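Local coordinates for uncharacterized protein (Bacteroides eggerthii DSM 20697, PDB 4ECO), which is of unknown function but, as a leucine-rich repeat protein, probably binds other proteins, at residues A[491-496]-A[510-515]; A[443-448]-A[462-467]. One frame throughout, in Å; residues are numbered along the deposited sequence.

Contact 1: A[491-496]-A[510-515]; sequences TSIDLR and TTLPYL
The torsions of I493 and L515 bring their CD1 methyls together: CG1 of I493 lies beside its own backbone N (chi1 -46°) and extends to CD1 at chi2 176°, while CG of L515 is anti to its backbone N (chi1 -175°), which carries CD1 toward the isoleucine. The contact belongs to a leucine-rich repeat, where the strand 492-494 of one coil faces the loop that leads into the strand 517-519 of the next. The two side chains cross nearly at a right angle, I493 CD1 to L515 CD1 3.9 Å. The same methyl of I493 also runs tip to tip with L512, whose CD1 stands 3.7 Å from I493 CD1, so one methyl bridges two leucines of the following coil. L512 and L515 are the ends of a type I turn, which presents both to the interior. L515 CD1 also rests 3.7 Å from T491 O. At the outer end T491 CG2 lies nearest Y514 O, and its hydroxyl OG1 is hydrogen-bonded to S460 O in the preceding coil. On the opposite side of the strand from I493, D494 turns to R496 and to S159: its OD2 accepts from S159 N and, weakly, from R496 NH2. The salt bridge between D494 and R496 runs from R496 NE to D494 OD1, 2.8 Å away, with the carboxylate oxygen using its syn lone pair and lying close to the guanidinium plane.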
loop_
_atom_site.group_PDB
_atom_site.type_symbol
_atom_site.label_atom_id
_atom_site.label_comp_id
_atom_site.label_asym_id
_atom_site.label_seq_id
_atom_site.Cartn_x
_atom_site.Cartn_y
_atom_site.Cartn_z
ATOM N N THR A 491 4.269 3.064 24.422
ATOM C CA THR A 491 5.068 1.895 24.798
ATOM C C THR A 491 6.312 1.698 23.876
ATOM O O THR A 491 7.188 0.912 24.235
ATOM C CB THR A 491 4.192 0.628 24.814
ATOM O OG1 THR A 491 3.640 0.411 23.511
ATOM C CG2 THR A 491 3.069 0.708 25.868
ATOM N N SER A 492 6.416 2.415 22.733
ATOM C CA SER A 492 7.573 2.277 21.827
ATOM C C SER A 492 8.068 3.637 21.353
ATOM O O SER A 492 7.283 4.444 20.872
ATOM C CB SER A 492 7.252 1.389 20.622
ATOM O OG SER A 492 6.912 0.063 20.996
ATOM N N ILE A 493 9.376 3.903 21.526
ATOM C CA ILE A 493 10.012 5.144 21.109
ATOM C C ILE A 493 11.298 4.825 20.328
ATOM O O ILE A 493 12.245 4.287 20.898
ATOM C CB ILE A 493 10.292 6.095 22.300
ATOM C CG1 ILE A 493 9.065 6.223 23.267
ATOM C CG2 ILE A 493 10.745 7.461 21.783
ATOM C CD1 ILE A 493 9.312 7.080 24.521
ATOM N N ASP A 494 11.315 5.153 19.017
ATOM C CA ASP A 494 12.476 4.998 18.145
ATOM C C ASP A 494 13.086 6.352 17.906
ATOM O O ASP A 494 12.446 7.234 17.327
ATOM C CB ASP A 494 12.113 4.327 16.826
ATOM C CG ASP A 494 13.255 3.559 16.188
ATOM O OD1 ASP A 494 14.422 3.884 16.476
ATOM O OD2 ASP A 494 12.978 2.655 15.368
ATOM N N LEU A 495 14.297 6.551 18.439
ATOM C CA LEU A 495 15.027 7.812 18.332
ATOM C C LEU A 495 16.415 7.608 17.723
ATOM O O LEU A 495 17.274 8.493 17.848
ATOM C CB LEU A 495 15.135 8.481 19.719
ATOM C CG LEU A 495 13.845 9.099 20.257
ATOM C CD1 LEU A 495 13.881 9.202 21.747
ATOM C CD2 LEU A 495 13.538 10.435 19.572
ATOM N N ARG A 496 16.620 6.480 17.011
ATOM C CA ARG A 496 17.895 6.205 16.350
ATOM C C ARG A 496 18.261 7.308 15.374
ATOM O O ARG A 496 17.377 7.996 14.835
ATOM C CB ARG A 496 17.865 4.874 15.579
ATOM C CG ARG A 496 17.795 3.576 16.383
ATOM C CD ARG A 496 17.484 2.434 15.437
ATOM N NE ARG A 496 16.215 2.695 14.743
ATOM C CZ ARG A 496 15.880 2.234 13.544
ATOM N NH1 ARG A 496 16.705 1.442 12.876
ATOM N NH2 ARG A 496 14.709 2.541 13.017
ATOM N N THR A 510 6.638 8.017 35.906
ATOM C CA THR A 510 5.679 9.039 36.320
ATOM C C THR A 510 4.865 9.581 35.126
ATOM O O THR A 510 3.753 10.077 35.306
ATOM C CB THR A 510 6.404 10.193 37.010
ATOM O OG1 THR A 510 7.317 10.827 36.088
ATOM C CG2 THR A 510 7.093 9.766 38.281
ATOM N N THR A 511 5.429 9.521 33.918
ATOM C CA THR A 511 4.741 10.046 32.741
ATOM C C THR A 511 4.517 8.884 31.726
ATOM O O THR A 511 3.415 8.777 31.167
ATOM C CB THR A 511 5.521 11.245 32.149
ATOM O OG1 THR A 511 6.632 10.736 31.451
ATOM C CG2 THR A 511 6.021 12.247 33.221
ATOM N N LEU A 512 5.544 7.994 31.558
ATOM C CA LEU A 512 5.571 6.797 30.692
ATOM C C LEU A 512 5.543 5.490 31.528
ATOM O O LEU A 512 6.539 4.747 31.541
ATOM C CB LEU A 512 6.839 6.809 29.808
ATOM C CG LEU A 512 7.057 7.932 28.825
ATOM C CD1 LEU A 512 8.321 7.690 28.054
ATOM C CD2 LEU A 512 5.887 8.082 27.878
ATOM N N PRO A 513 4.441 5.187 32.258
ATOM C CA PRO A 513 4.446 3.993 33.130
ATOM C C PRO A 513 4.461 2.645 32.417
ATOM O O PRO A 513 4.729 1.641 33.075
ATOM C CB PRO A 513 3.129 4.122 33.901
ATOM C CG PRO A 513 2.271 4.956 33.055
ATOM C CD PRO A 513 3.178 5.936 32.414
ATOM N N TYR A 514 4.158 2.607 31.111
ATOM C CA TYR A 514 4.053 1.346 30.395
ATOM C C TYR A 514 5.064 1.213 29.234
ATOM O O TYR A 514 4.890 0.326 28.394
ATOM C CB TYR A 514 2.618 1.184 29.874
ATOM C CG TYR A 514 1.623 1.161 31.006
ATOM C CD1 TYR A 514 1.536 0.066 31.862
ATOM C CD2 TYR A 514 0.810 2.255 31.264
ATOM C CE1 TYR A 514 0.644 0.055 32.931
ATOM C CE2 TYR A 514 -0.081 2.257 32.331
ATOM C CZ TYR A 514 -0.167 1.153 33.162
ATOM O OH TYR A 514 -1.040 1.159 34.229
ATOM N N LEU A 515 6.163 2.011 29.245
ATOM C CA LEU A 515 7.186 1.946 28.206
ATOM C C LEU A 515 7.728 0.508 28.057
ATOM O O LEU A 515 8.014 -0.134 29.062
ATOM C CB LEU A 515 8.328 2.922 28.511
ATOM C CG LEU A 515 9.416 3.032 27.417
ATOM C CD1 LEU A 515 8.854 3.594 26.130
ATOM C CD2 LEU A 515 10.609 3.837 27.912
#

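Contact 2: A[443-448]-A[462-467]; sequences NQISKF and INLMGN
N467 lays its carboxamide obliquely over the I445 side chain, CG of N467 3.8 Å from CB of I445, and turns OD1 toward the 443-445 backbone. I445 N donates to N467 OD1 over 3.0 Å in a nearly straight bond (165°), although the position of that oxygen is less certain. On the other side of the amide, N467 ND2 donates to L464 O at 2.9 Å. This N-H, too, points almost straight at the oxygen, which it approaches from above the carbonyl plane, and ND2 also bonds L440 O of the preceding coil. The buried amide thus serves backbone carbonyls in two coils at once, and an alanine here would probably leave L464 O and L440 O without this donor, remove the less certain bond to I445 N, and open a gap beside I445. A backbone bond, N443 N to G466 O at 3.1 Å, joins the coils next to it. Beside the amide, apolar side chains meet. L464 crosses I445 at about a right angle, CD2 of L464 3.7 Å from CD1 of I445, and its other methyl, CD1, lies 3.6 Å from F448 CE1. F448 reaches this methyl because its CG is anti to the backbone N (chi1 -172°), which brings the ring toward L464. N443 holds the equivalent position one coil earlier, its OD1 bonded to I414 N, so the pair belongs to the row of consensus asparagines characteristic of leucine-rich repeats.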
loop_
_atom_site.group_PDB
_atom_site.type_symbol
_atom_site.label_atom_id
_atom_site.label_comp_id
_atom_site.label_asym_id
_atom_site.label_seq_id
_atom_site.Cartn_x
_atom_site.Cartn_y
_atom_site.Cartn_z
ATOM N N ASN A 443 13.276 12.708 8.463
ATOM C CA ASN A 443 12.742 14.060 8.291
ATOM C C ASN A 443 13.804 15.066 8.773
ATOM O O ASN A 443 14.988 14.713 8.848
ATOM C CB ASN A 443 11.401 14.219 9.039
ATOM C CG ASN A 443 10.199 13.915 8.197
ATOM O OD1 ASN A 443 9.801 14.708 7.361
ATOM N ND2 ASN A 443 9.569 12.782 8.414
ATOM N N GLN A 444 13.404 16.299 9.109
ATOM C CA GLN A 444 14.348 17.299 9.572
ATOM C C GLN A 444 13.868 17.904 10.892
ATOM O O GLN A 444 14.077 19.101 11.146
ATOM C CB GLN A 444 14.532 18.360 8.499
ATOM C CG GLN A 444 15.394 17.883 7.344
ATOM C CD GLN A 444 15.532 18.948 6.303
ATOM O OE1 GLN A 444 15.123 18.783 5.156
ATOM N NE2 GLN A 444 16.069 20.091 6.696
ATOM N N ILE A 445 13.265 17.049 11.759
ATOM C CA ILE A 445 12.701 17.442 13.050
ATOM C C ILE A 445 13.833 17.757 14.053
ATOM O O ILE A 445 14.579 16.852 14.432
ATOM C CB ILE A 445 11.733 16.328 13.571
ATOM C CG1 ILE A 445 10.514 16.177 12.640
ATOM C CG2 ILE A 445 11.287 16.580 15.041
ATOM C CD1 ILE A 445 9.732 14.864 12.826
ATOM N N SER A 446 13.922 19.029 14.507
ATOM C CA SER A 446 14.937 19.493 15.496
ATOM C C SER A 446 14.336 19.796 16.880
ATOM O O SER A 446 15.078 19.957 17.853
ATOM C CB SER A 446 15.653 20.742 14.999
ATOM O OG SER A 446 14.737 21.677 14.459
ATOM N N LYS A 447 13.002 19.899 16.944
ATOM C CA LYS A 447 12.196 20.173 18.124
ATOM C C LYS A 447 11.214 19.057 18.277
ATOM O O LYS A 447 10.574 18.688 17.296
ATOM C CB LYS A 447 11.482 21.541 17.996
ATOM C CG LYS A 447 12.409 22.751 17.943
ATOM C CD LYS A 447 13.226 22.938 19.228
ATOM C CE LYS A 447 14.154 24.112 19.103
ATOM N NZ LYS A 447 14.907 24.335 20.357
ATOM N N PHE A 448 11.096 18.489 19.484
ATOM C CA PHE A 448 10.197 17.360 19.738
ATOM C C PHE A 448 8.744 17.736 19.447
ATOM O O PHE A 448 8.291 18.778 19.918
ATOM C CB PHE A 448 10.337 16.856 21.170
ATOM C CG PHE A 448 9.580 15.571 21.442
ATOM C CD1 PHE A 448 10.115 14.341 21.089
ATOM C CD2 PHE A 448 8.344 15.594 22.069
ATOM C CE1 PHE A 448 9.420 13.163 21.345
ATOM C CE2 PHE A 448 7.646 14.416 22.312
ATOM C CZ PHE A 448 8.185 13.212 21.947
ATOM N N ILE A 462 5.974 5.739 18.429
ATOM C CA ILE A 462 6.445 6.856 17.632
ATOM C C ILE A 462 7.822 6.526 17.036
ATOM O O ILE A 462 8.702 6.000 17.714
ATOM C CB ILE A 462 6.463 8.167 18.450
ATOM C CG1 ILE A 462 6.713 9.402 17.557
ATOM C CG2 ILE A 462 7.413 8.111 19.671
ATOM C CD1 ILE A 462 6.342 10.737 18.172
ATOM N N ASN A 463 8.007 6.869 15.761
ATOM C CA ASN A 463 9.285 6.665 15.109
ATOM C C ASN A 463 9.832 8.001 14.744
ATOM O O ASN A 463 9.247 8.693 13.933
ATOM C CB ASN A 463 9.139 5.766 13.889
ATOM C CG ASN A 463 10.427 5.120 13.485
ATOM O OD1 ASN A 463 11.563 5.610 13.743
ATOM N ND2 ASN A 463 10.256 4.005 12.817
ATOM N N LEU A 464 10.896 8.412 15.402
ATOM C CA LEU A 464 11.530 9.716 15.165
ATOM C C LEU A 464 12.967 9.514 14.688
ATOM O O LEU A 464 13.759 10.446 14.684
ATOM C CB LEU A 464 11.464 10.567 16.432
ATOM C CG LEU A 464 10.170 11.318 16.602
ATOM C CD1 LEU A 464 9.969 11.740 18.043
ATOM C CD2 LEU A 464 10.122 12.512 15.681
HETATM N N MSE A 465 13.270 8.280 14.241
HETATM C CA MSE A 465 14.592 7.920 13.748
HETATM C C MSE A 465 14.973 8.783 12.528
HETATM O O MSE A 465 14.144 9.013 11.636
HETATM C CB MSE A 465 14.659 6.403 13.397
HETATM C CG MSE A 465 15.947 5.976 12.625
HETATM SE SE MSE A 465 15.853 6.237 10.646
HETATM C CE MSE A 465 14.752 4.693 10.274
ATOM N N GLY A 466 16.246 9.164 12.466
ATOM C CA GLY A 466 16.763 9.909 11.324
ATOM C C GLY A 466 16.240 11.317 11.257
ATOM O O GLY A 466 15.630 11.702 10.264
ATOM N N ASN A 467 16.468 12.086 12.326
ATOM C CA ASN A 467 16.039 13.470 12.408
ATOM C C ASN A 467 17.176 14.340 12.960
ATOM O O ASN A 467 18.338 13.945 12.866
ATOM C CB ASN A 467 14.758 13.579 13.220
ATOM C CG ASN A 467 13.578 13.301 12.345
ATOM O OD1 ASN A 467 13.285 14.062 11.431
ATOM N ND2 ASN A 467 12.916 12.188 12.551
#

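Along the chain, contact 2 comes first: 443-448 follows strand 435-439, and after 13 intervening residues, among them the helix 451-454, the chain returns at 462-467 to complete one turn of the solenoid. Contact 1 then opens at 491-496 and closes a second loop at 510-515, with no helix or strand in between. The two are in series, neither nested nor crossed, with centres about 15 Å apart. Strands 461-463 and 492-494, one from each contact, are parallel neighbours and join them directly: D494 O lies 2.7 Å from L464 N and R496 O 2.9 Å from G466 N, both probable hydrogen bonds. Together they tie successive leucine-rich coils from 443 to 515.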